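Local coordinates for adenosylmethionine-8-amino-7-oxononanoate aminotransferase (Methanocaldococcus jannaschii, PDB 6ZHK), which probably transfers the amino group of S-adenosyl-L-methionine to 8-amino-7-oxononanoate in biotin biosynthesis, with pyridoxal 5'-phosphate as cofactor, at residues A[61-66]-A[436-441]; A[118-123]-A[343-348]. One frame throughout, in Å; residues are numbered along the deposited sequence.

Contact 1: residues A[61-66]-A[436-441]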
ATOM      1  N   SER A  61       9.142 -15.344   5.958  1.00 14.05           N
ATOM      2  CA  SER A  61       7.974 -14.507   6.275  1.00 14.19           C
ATOM      3  C   SER A  61       7.311 -13.989   4.977  1.00 16.63           C
ATOM      4  O   SER A  61       6.856 -12.839   4.906  1.00 16.18           O
ATOM      5  CB  SER A  61       8.244 -13.416   7.310  1.00 16.68           C
ATOM      6  OG  SER A  61       8.840 -13.950   8.515  1.00 17.22           O
ATOM      7  N   ILE A  62       7.219 -14.911   3.992  1.00 13.93           N
ATOM      8  CA  ILE A  62       6.598 -14.676   2.690  1.00 15.30           C
ATOM      9  C   ILE A  62       7.512 -13.746   1.866  1.00 17.09           C
ATOM     10  O   ILE A  62       7.072 -12.718   1.269  1.00 15.05           O
ATOM     11  CB  ILE A  62       5.115 -14.228   2.764  1.00 16.75           C
ATOM     12  CG1 ILE A  62       4.315 -14.848   3.918  1.00 13.75           C
ATOM     13  CG2 ILE A  62       4.408 -14.382   1.386  1.00 18.00           C
ATOM     14  CD1 ILE A  62       4.118 -16.345   3.809  1.00 16.07           C
ATOM     15  N   TRP A  63       8.801 -14.144   1.835  1.00 13.96           N
ATOM     16  CA  TRP A  63       9.717 -13.818   0.747  1.00 16.11           C
ATOM     17  C   TRP A  63      10.204 -12.371   0.920  1.00 15.87           C
ATOM     18  O   TRP A  63      10.639 -11.759  -0.065  1.00 17.23           O
ATOM     19  CB  TRP A  63       9.082 -14.013  -0.658  1.00 16.81           C
ATOM     20  CG  TRP A  63       8.227 -15.232  -0.894  1.00 14.87           C
ATOM     21  CD1 TRP A  63       8.094 -16.342  -0.117  1.00 15.12           C
ATOM     22  CD2 TRP A  63       7.321 -15.426  -2.006  1.00 18.45           C
ATOM     23  NE1 TRP A  63       7.179 -17.220  -0.670  1.00 16.87           N
ATOM     24  CE2 TRP A  63       6.664 -16.668  -1.807  1.00 17.76           C
ATOM     25  CE3 TRP A  63       6.977 -14.654  -3.124  1.00 18.68           C
ATOM     26  CZ2 TRP A  63       5.719 -17.152  -2.710  1.00 20.75           C
ATOM     27  CZ3 TRP A  63       6.039 -15.128  -4.017  1.00 19.65           C
ATOM     28  CH2 TRP A  63       5.455 -16.388  -3.832  1.00 23.07           C
ATOM     29  N   CYS A  64      10.222 -11.884   2.159  1.00 13.23           N
ATOM     30  CA  CYS A  64      10.785 -10.561   2.449  1.00 13.58           C
ATOM     31  C   CYS A  64      11.976 -10.561   3.421  1.00 16.66           C
ATOM     32  O   CYS A  64      12.735  -9.575   3.469  1.00 16.68           O
ATOM     33  CB  CYS A  64       9.701  -9.603   2.938  1.00 15.74           C
ATOM     34  SG  CYS A  64       9.014 -10.079   4.550  1.00 18.74           S
ATOM     35  N   ASN A  65      12.086 -11.572   4.291  1.00 14.28           N
ATOM     36  CA  ASN A  65      13.107 -11.481   5.343  1.00 14.70           C
ATOM     37  C   ASN A  65      14.471 -11.834   4.738  1.00 13.71           C
ATOM     38  O   ASN A  65      14.607 -12.876   4.158  1.00 15.53           O
ATOM     39  CB  ASN A  65      12.701 -12.351   6.532  1.00 15.26           C
ATOM     40  CG  ASN A  65      13.734 -12.276   7.646  1.00 17.96           C
ATOM     41  OD1 ASN A  65      14.851 -12.783   7.519  1.00 16.52           O
ATOM     42  ND2 ASN A  65      13.427 -11.463   8.642  1.00 16.35           N
ATOM     43  N   LEU A  66      15.485 -10.985   4.877  1.00 13.56           N
ATOM     44  CA  LEU A  66      16.749 -11.291   4.210  1.00 14.61           C
ATOM     45  C   LEU A  66      17.749 -11.824   5.224  1.00 13.86           C
ATOM     46  O   LEU A  66      18.572 -12.643   4.879  1.00 16.05           O
ATOM     47  CB  LEU A  66      17.346  -9.998   3.654  1.00 13.50           C
ATOM     48  CG  LEU A  66      16.606  -9.353   2.463  1.00 14.43           C
ATOM     49  CD1 LEU A  66      17.425  -8.201   1.951  1.00 14.92           C
ATOM     50  CD2 LEU A  66      16.317 -10.377   1.356  1.00 17.01           C
ATOM     51  N   VAL A 436       2.631 -27.004  -4.625  1.00 20.47           N
ATOM     52  CA  VAL A 436       4.037 -26.655  -4.681  1.00 19.32           C
ATOM     53  C   VAL A 436       4.521 -26.293  -3.276  1.00 18.33           C
ATOM     54  O   VAL A 436       4.040 -25.317  -2.655  1.00 18.49           O
ATOM     55  CB  VAL A 436       4.309 -25.493  -5.665  1.00 20.98           C
ATOM     56  CG1 VAL A 436       5.811 -25.284  -5.821  1.00 18.91           C
ATOM     57  CG2 VAL A 436       3.656 -25.709  -7.030  1.00 19.45           C
ATOM     58  N   ILE A 437       5.507 -27.049  -2.803  1.00 17.40           N
ATOM     59  CA  ILE A 437       6.251 -26.687  -1.605  1.00 16.25           C
ATOM     60  C   ILE A 437       7.111 -25.491  -2.003  1.00 16.77           C
ATOM     61  O   ILE A 437       7.876 -25.588  -2.962  1.00 16.38           O
ATOM     62  CB  ILE A 437       7.125 -27.867  -1.106  1.00 17.15           C
ATOM     63  CG1 ILE A 437       6.273 -29.045  -0.612  1.00 20.45           C
ATOM     64  CG2 ILE A 437       8.106 -27.466  -0.001  1.00 16.93           C
ATOM     65  CD1 ILE A 437       7.005 -30.404  -0.708  1.00 21.11           C
ATOM     66  N   ILE A 438       7.089 -24.422  -1.197  1.00 15.12           N
ATOM     67  CA  ILE A 438       7.872 -23.238  -1.524  1.00 16.15           C
ATOM     68  C   ILE A 438       9.008 -23.138  -0.496  1.00 16.48           C
ATOM     69  O   ILE A 438       8.769 -23.205   0.704  1.00 16.77           O
ATOM     70  CB  ILE A 438       6.986 -21.961  -1.444  1.00 16.11           C
ATOM     71  CG1 ILE A 438       5.734 -21.981  -2.347  1.00 17.79           C
ATOM     72  CG2 ILE A 438       7.869 -20.708  -1.653  1.00 15.15           C
ATOM     73  CD1 ILE A 438       5.991 -21.979  -3.849  1.00 18.03           C
ATOM     74  N   LEU A 439      10.239 -22.958  -0.969  1.00 16.93           N
ATOM     75  CA  LEU A 439      11.383 -22.640  -0.121  1.00 17.76           C
ATOM     76  C   LEU A 439      11.965 -21.312  -0.590  1.00 18.16           C
ATOM     77  O   LEU A 439      12.486 -21.225  -1.705  1.00 16.64           O
ATOM     78  CB  LEU A 439      12.449 -23.731  -0.329  1.00 18.70           C
ATOM     79  CG  LEU A 439      12.037 -25.149   0.084  1.00 21.54           C
ATOM     80  CD1 LEU A 439      13.224 -26.108  -0.081  1.00 22.94           C
ATOM     81  CD2 LEU A 439      11.480 -25.195   1.521  1.00 18.61           C
ATOM     82  N   VAL A 440      11.852 -20.296   0.279  1.00 17.40           N
ATOM     83  CA  VAL A 440      12.498 -19.008   0.016  1.00 15.54           C
ATOM     84  C   VAL A 440      13.205 -18.639   1.309  1.00 16.71           C
ATOM     85  O   VAL A 440      12.667 -17.897   2.126  1.00 16.64           O
ATOM     86  CB  VAL A 440      11.493 -17.920  -0.458  1.00 15.71           C
ATOM     87  CG1 VAL A 440      12.185 -16.534  -0.716  1.00 13.57           C
ATOM     88  CG2 VAL A 440      10.806 -18.418  -1.702  1.00 15.59           C
ATOM     89  N   PRO A 441      14.374 -19.252   1.590  1.00 16.94           N
ATOM     90  CA  PRO A 441      15.026 -19.082   2.880  1.00 18.69           C
ATOM     91  C   PRO A 441      15.732 -17.721   2.923  1.00 17.78           C
ATOM     92  O   PRO A 441      16.056 -17.146   1.879  1.00 15.12           O
ATOM     93  CB  PRO A 441      16.057 -20.225   2.912  1.00 18.41           C
ATOM     94  CG  PRO A 441      16.390 -20.459   1.459  1.00 18.41           C
ATOM     95  CD  PRO A 441      15.095 -20.186   0.710  1.00 18.04           C
TER
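A wall beside the predicted cofactor-lysine site is built where the indole of Trp63, on the short helical turn 60-63, lies against Ile438 and Val440 of the strand segment 436-441. On the strand side Val440 takes the larger share. Its CG2 sits over a face of the five-membered ring, 4.0 Å from the centroid of the Trp63 pyrrole ring and 23° off the normal, a CH-pi arrangement. Val440 CB comes to 3.8 Å from Trp63 CD1, while the other methyl, Val440 CG1, reaches back to Trp63 CB at 4.0 Å, so the two methyls together cover the CB and the pyrrole end of the side chain. With its CG anti to the carbonyl carbon and beside the backbone N (chi1 -42°), Trp63 swings its ring along the strand, and Ile438 CG2 meets Trp63 NE1 obliquely at 3.7 Å, a van der Waals contact.

Ser61, Ile62 and Trp63 all have positive phi, so this turn is left-handed although none of the three is a glycine. The turn brings Ile62 O to a hydrogen bond with Lys301 NZ, and it also places the Trp63 side chain about 4 Å from that of Lys301, the predicted cofactor-bearing lysine, which carries no cofactor in this structure, and about 6 Å from that of Tyr155, a predicted substrate residue. Replacing Trp63 by an alanine removes the indole, which would probably leave a gap beside Lys301 and deprive Val440 CG2 of the surface it packs on. On the strand, Leu439 turns the other way, onto Ile397 and Leu457, and the backbone of Val440 is hydrogen-bonded to that of Ala58. Ile62 packs on Thr89 of the second subunit, which brings the dimer interface up to this turn.

Contact 2: residues A[118-123]-A[343-348]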
ATOM      1  N   TYR A 118       8.601   6.390  -4.564  1.00 12.55           N
ATOM      2  CA  TYR A 118       8.412   5.468  -3.457  1.00 13.52           C
ATOM      3  C   TYR A 118       6.938   5.153  -3.229  1.00 14.27           C
ATOM      4  O   TYR A 118       6.075   5.958  -3.524  1.00 13.83           O
ATOM      5  CB  TYR A 118       8.845   6.132  -2.147  1.00 13.29           C
ATOM      6  CG  TYR A 118      10.365   6.289  -2.014  1.00 14.01           C
ATOM      7  CD1 TYR A 118      11.172   5.167  -1.853  1.00 14.85           C
ATOM      8  CD2 TYR A 118      10.967   7.554  -1.995  1.00 13.28           C
ATOM      9  CE1 TYR A 118      12.552   5.309  -1.680  1.00 14.93           C
ATOM     10  CE2 TYR A 118      12.331   7.709  -1.805  1.00 13.74           C
ATOM     11  CZ  TYR A 118      13.123   6.581  -1.684  1.00 15.09           C
ATOM     12  OH  TYR A 118      14.471   6.669  -1.483  1.00 14.01           O
ATOM     13  N   SER A 119       6.681   3.978  -2.643  1.00 14.79           N
ATOM     14  CA  SER A 119       5.362   3.572  -2.184  1.00 13.24           C
ATOM     15  C   SER A 119       5.579   2.563  -1.052  1.00 16.39           C
ATOM     16  O   SER A 119       6.717   2.387  -0.595  1.00 14.00           O
ATOM     17  CB  SER A 119       4.517   2.987  -3.311  1.00 16.83           C
ATOM     18  OG  SER A 119       5.118   1.848  -3.899  1.00 15.42           O
ATOM     19  N   GLU A 120       4.510   1.893  -0.609  1.00 17.34           N
ATOM     20  CA  GLU A 120       4.614   1.016   0.549  1.00 19.60           C
ATOM     21  C   GLU A 120       4.686  -0.456   0.169  1.00 20.60           C
ATOM     22  O   GLU A 120       5.422  -1.168   0.807  1.00 24.50           O
ATOM     23  CB  GLU A 120       3.451   1.220   1.522  1.00 24.92           C
ATOM     24  CG  GLU A 120       3.617   2.495   2.325  1.00 30.22           C
ATOM     25  CD  GLU A 120       3.434   3.780   1.543  1.00 33.99           C
ATOM     26  OE1 GLU A 120       2.363   3.914   0.862  1.00 37.40           O
ATOM     27  OE2 GLU A 120       4.400   4.599   1.553  1.00 36.44           O
ATOM     28  N   ASP A 121       3.986  -0.897  -0.891  1.00 19.03           N
ATOM     29  CA  ASP A 121       3.845  -2.330  -1.167  1.00 20.17           C
ATOM     30  C   ASP A 121       4.168  -2.547  -2.643  1.00 17.15           C
ATOM     31  O   ASP A 121       3.946  -1.636  -3.449  1.00 14.81           O
ATOM     32  CB  ASP A 121       2.402  -2.814  -0.943  1.00 25.78           C
ATOM     33  CG  ASP A 121       2.014  -2.679   0.520  1.00 40.67           C
ATOM     34  OD1 ASP A 121       2.914  -2.844   1.379  1.00 40.66           O
ATOM     35  OD2 ASP A 121       0.812  -2.404   0.818  1.00 47.22           O
ATOM     36  N   GLY A 122       4.647  -3.755  -2.972  1.00 15.56           N
ATOM     37  CA  GLY A 122       4.994  -4.106  -4.344  1.00 15.57           C
ATOM     38  C   GLY A 122       3.785  -3.971  -5.287  1.00 15.53           C
ATOM     39  O   GLY A 122       3.953  -3.575  -6.448  1.00 14.27           O
ATOM     40  N   ALA A 123       2.575  -4.269  -4.784  1.00 14.51           N
ATOM     41  CA  ALA A 123       1.419  -4.114  -5.660  1.00 15.04           C
ATOM     42  C   ALA A 123       1.273  -2.630  -6.050  1.00 13.62           C
ATOM     43  O   ALA A 123       0.883  -2.333  -7.171  1.00 15.50           O
ATOM     44  CB  ALA A 123       0.140  -4.616  -4.987  1.00 17.47           C
ATOM     45  N   GLN A 343      10.202   8.119   6.848  1.00 15.40           N
ATOM     46  CA  GLN A 343      11.581   8.023   7.350  1.00 14.84           C
ATOM     47  C   GLN A 343      11.905   6.672   7.999  1.00 15.48           C
ATOM     48  O   GLN A 343      12.991   6.150   7.776  1.00 13.55           O
ATOM     49  CB  GLN A 343      11.956   9.147   8.337  1.00 13.98           C
ATOM     50  CG  GLN A 343      12.089  10.508   7.653  1.00 14.75           C
ATOM     51  CD  GLN A 343      10.807  11.314   7.606  1.00 14.82           C
ATOM     52  OE1 GLN A 343       9.718  10.843   7.234  1.00 13.74           O
ATOM     53  NE2 GLN A 343      10.980  12.597   7.791  1.00 15.37           N
ATOM     54  N   LEU A 344      10.995   6.128   8.822  1.00 13.31           N
ATOM     55  CA  LEU A 344      11.246   4.787   9.371  1.00 12.62           C
ATOM     56  C   LEU A 344      11.427   3.732   8.272  1.00 11.89           C
ATOM     57  O   LEU A 344      12.373   2.924   8.325  1.00 13.00           O
ATOM     58  CB  LEU A 344      10.131   4.404  10.333  1.00 13.33           C
ATOM     59  CG  LEU A 344       9.966   5.356  11.522  1.00 13.55           C
ATOM     60  CD1 LEU A 344       8.900   4.793  12.452  1.00 13.50           C
ATOM     61  CD2 LEU A 344      11.343   5.638  12.296  1.00 12.43           C
ATOM     62  N   LEU A 345      10.560   3.751   7.221  1.00 12.71           N
ATOM     63  CA  LEU A 345      10.676   2.763   6.158  1.00 12.06           C
ATOM     64  C   LEU A 345      12.046   2.934   5.529  1.00 12.29           C
ATOM     65  O   LEU A 345      12.720   1.947   5.257  1.00 14.21           O
ATOM     66  CB  LEU A 345       9.606   2.931   5.047  1.00 11.69           C
ATOM     67  CG  LEU A 345       8.170   3.105   5.552  1.00 12.04           C
ATOM     68  CD1 LEU A 345       7.156   3.116   4.414  1.00 10.74           C
ATOM     69  CD2 LEU A 345       7.785   1.964   6.482  1.00 11.08           C
ATOM     70  N   CYS A 346      12.456   4.195   5.292  1.00 12.60           N
ATOM     71  CA  CYS A 346      13.660   4.378   4.494  1.00 12.75           C
ATOM     72  C   CYS A 346      14.896   4.072   5.349  1.00 15.15           C
ATOM     73  O   CYS A 346      15.938   3.596   4.844  1.00 15.88           O
ATOM     74  CB  CYS A 346      13.738   5.841   4.052  1.00 12.27           C
ATOM     75  SG  CYS A 346      12.555   6.255   2.743  1.00 16.34           S
ATOM     76  N   SER A 347      14.779   4.311   6.643  1.00 16.35           N
ATOM     77  CA  SER A 347      15.905   3.990   7.536  1.00 16.85           C
ATOM     78  C   SER A 347      16.194   2.480   7.511  1.00 17.00           C
ATOM     79  O   SER A 347      17.381   2.116   7.465  1.00 16.75           O
ATOM     80  CB  SER A 347      15.632   4.488   8.930  1.00 16.80           C
ATOM     81  OG  SER A 347      14.653   3.658   9.560  1.00 19.47           O
ATOM     82  N   ALA A 348      15.149   1.605   7.518  1.00 16.03           N
ATOM     83  CA  ALA A 348      15.369   0.159   7.453  1.00 14.89           C
ATOM     84  C   ALA A 348      16.095  -0.187   6.156  1.00 16.28           C
ATOM     85  O   ALA A 348      17.027  -1.016   6.154  1.00 17.27           O
ATOM     86  CB  ALA A 348      14.124  -0.663   7.628  1.00 17.07           C
TER
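Where strand 115-119 ends and the chain turns into helix 122-140, the backbone passes one side of helix 343-358 at a distance, with CA atoms 8.4 Å apart for Glu120 and Leu345 and 9.6 Å apart for Tyr118 and Cys346. Side chains span the interval. Cys346 points its SG over the face of the Tyr118 ring, 4.7 Å from the Tyr118 centroid and 18° off the normal, a sulfur-aromatic contact. Tyr118 OH is hydrogen-bonded to Ser98 O.

Two residues on, the aliphatic part of Glu120 does the touching: its CG meets Leu345 CD1 at 4.2 Å, the two side chains crossing at about a right angle. That CG lies anti to the carbonyl carbon (chi1 -76°), which puts it at Leu345; a bend at chi2 then turns the carboxylate off the line of the chain. The backbone N of Glu120, like that of Asp121, donates to Glu124 OE1, which probably helps fix the start of helix 122-140, whose first residues, Gly122 and Ala123, are predicted to bind pyridoxal 5'-phosphate.

Leu345 and Glu120 also pack on Pro309 of the second subunit. Helix 96-108 closes over the sulfur-aromatic pair, with Leu101 touching both Tyr118 and Cys346, while strand 115-119 borders the seven-stranded sheet, pairing with strand 311-315 through Ser119 and Ala311.

In the fold
Along the chain the segments come in the order 61-66, 118-123, 343-348 and 436-441, so contact 1 brackets contact 2 in sequence. Their centres are 20 Å apart and their nearest atoms about 8 Å, without touching. Contact 2 joins the edge of the seven-stranded sheet to helix 343-358; contact 1 ties the turn 60-63 to the edge strand 436-439 of the three-stranded antiparallel sheet. Helix 343-358 relates the two regions: it supplies contact 2, and further along it Thr352 and Phe356 pack against Leu66 of segment 61-66. Both contacts reach the second subunit and lie near predicted cofactor residues, consistent with class-III aminotransferases, whose active sites are formed at the dimer interface.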